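Local structure of putative rRNA methyltransferase (Sorangium cellulosum, 4RWZ) at residues 145-149 and 150-154. The protein methylates 16S ribosomal RNA, probably at adenine 1408, and thereby confers resistance to aminoglycosides. Numbering follows the deposited sequence.
Sequences DDRPY and AARLG
The guanidinium of Arg-152 is sandwiched between the aromatic ring of Tyr-149 on one face and the carboxylate of Asp-145 on the other. Its CZ stands 4.0 Å from the centroid of the Tyr-149 ring and 16° off the ring normal, which defines a cation-pi contact over the ring face. On the opposite face, with the two planes 27° apart, Asp-145 OD2 approaches Arg-152 NE to 3.4 Å, yet the oxygen lies well out of the guanidinium plane, so this salt bridge is charge attraction without a directed N-H. Two of its nitrogens turn to a backbone oxygen instead: Arg-152 NH2 donates to Arg-147 O at 2.9 Å, in the carbonyl plane though tilted from the guanidinium plane, and NE adds a weak bond to the same atom. The side chain, extended from CG to NE, reaches back across the 148-151 turn, which Ala-151 N closes onto Pro-148 O at 3.0 Å.

Asp-145 is meanwhile gripped side-on by Arg-147. Arg-147 NE meets Asp-145 OD1 at 2.9 Å and Arg-147 NH2 meets Asp-145 OD2 at 2.7 Å, nearly straight and on the syn sides, though tilted out of the carboxylate plane; both oxygens lie in the guanidinium plane. A bend at chi3 (-58°) folds Arg-147 back toward this carboxylate. Asp-145 OD1 also takes the backbone N of Arg-147 at 3.1 Å, from the other face of its plane, closing an Asx turn.

Asp-145 and Arg-147 touch Ala-108, and Asp-146 OD1 accepts a hydrogen bond from Ser-109 N, so this side of the surface loop lies on the start of helix 108-115. Two guanidinium groups, with Arg-147 NE and Arg-152 NE 4.8 Å apart, share the negative charge of Asp-145, which would be expected to keep it ionised.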
# COMPACT_ATOMS: atom_id res chain seq x y z
N ASP A 145 -17.05 6.79 1.78
CA ASP A 145 -16.58 8.17 1.55
C ASP A 145 -16.13 8.84 2.87
O ASP A 145 -16.97 9.20 3.67
CB ASP A 145 -17.68 8.97 0.87
CG ASP A 145 -17.18 10.29 0.25
OD1 ASP A 145 -16.09 10.75 0.64
OD2 ASP A 145 -17.86 10.84 -0.63
N ASP A 146 -14.82 8.95 3.11
CA ASP A 146 -14.30 9.51 4.33
C ASP A 146 -14.00 11.01 4.19
O ASP A 146 -13.44 11.62 5.10
CB ASP A 146 -13.02 8.78 4.75
CG ASP A 146 -11.96 8.74 3.64
OD1 ASP A 146 -12.30 8.99 2.48
OD2 ASP A 146 -10.82 8.30 3.95
N ARG A 147 -14.36 11.58 3.05
CA ARG A 147 -14.03 13.00 2.78
C ARG A 147 -14.90 13.95 3.55
O ARG A 147 -16.03 13.63 3.85
CB ARG A 147 -14.17 13.33 1.28
CG ARG A 147 -13.17 12.60 0.34
CD ARG A 147 -13.49 12.82 -1.12
NE ARG A 147 -14.83 12.35 -1.41
CZ ARG A 147 -15.45 12.52 -2.57
NH1 ARG A 147 -14.84 13.19 -3.55
NH2 ARG A 147 -16.68 12.05 -2.74
N PRO A 148 -14.38 15.14 3.87
CA PRO A 148 -15.27 16.22 4.29
C PRO A 148 -16.45 16.39 3.32
O PRO A 148 -16.29 16.25 2.11
CB PRO A 148 -14.40 17.47 4.12
CG PRO A 148 -13.02 17.03 4.15
CD PRO A 148 -12.99 15.59 3.66
N TYR A 149 -17.62 16.75 3.82
CA TYR A 149 -18.75 17.03 2.92
C TYR A 149 -18.46 18.10 1.86
O TYR A 149 -18.91 17.98 0.72
CB TYR A 149 -20.01 17.34 3.73
CG TYR A 149 -20.44 16.14 4.55
CD1 TYR A 149 -19.78 15.80 5.73
CD2 TYR A 149 -21.47 15.31 4.11
CE1 TYR A 149 -20.15 14.68 6.47
CE2 TYR A 149 -21.86 14.19 4.85
CZ TYR A 149 -21.19 13.89 6.03
OH TYR A 149 -21.56 12.78 6.76
N ALA A 150 -17.68 19.11 2.20
CA ALA A 150 -17.42 20.20 1.27
C ALA A 150 -16.55 19.70 0.12
O ALA A 150 -16.52 20.32 -0.95
CB ALA A 150 -16.75 21.35 1.98
N ALA A 151 -15.88 18.55 0.27
CA ALA A 151 -15.03 18.10 -0.82
C ALA A 151 -15.60 16.97 -1.64
O ALA A 151 -14.86 16.32 -2.38
CB ALA A 151 -13.68 17.63 -0.28
N ARG A 152 -16.91 16.82 -1.68
CA ARG A 152 -17.46 15.71 -2.42
C ARG A 152 -17.98 16.24 -3.73
O ARG A 152 -19.18 16.33 -3.97
CB ARG A 152 -18.58 15.04 -1.63
CG ARG A 152 -18.10 14.64 -0.27
CD ARG A 152 -19.10 13.82 0.47
NE ARG A 152 -18.47 13.24 1.65
CZ ARG A 152 -19.11 12.53 2.58
NH1 ARG A 152 -20.41 12.31 2.46
NH2 ARG A 152 -18.45 12.03 3.61
N LEU A 153 -17.01 16.69 -4.52
CA LEU A 153 -17.22 17.03 -5.90
C LEU A 153 -17.03 15.70 -6.61
O LEU A 153 -16.53 14.73 -6.02
CB LEU A 153 -16.19 18.05 -6.37
CG LEU A 153 -16.42 19.53 -6.02
CD1 LEU A 153 -16.37 19.78 -4.52
CD2 LEU A 153 -15.42 20.43 -6.76
N GLY A 154 -17.45 15.64 -7.86
CA GLY A 154 -17.33 14.43 -8.63
C GLY A 154 -15.89 14.12 -8.97
O GLY A 154 -15.06 15.01 -9.01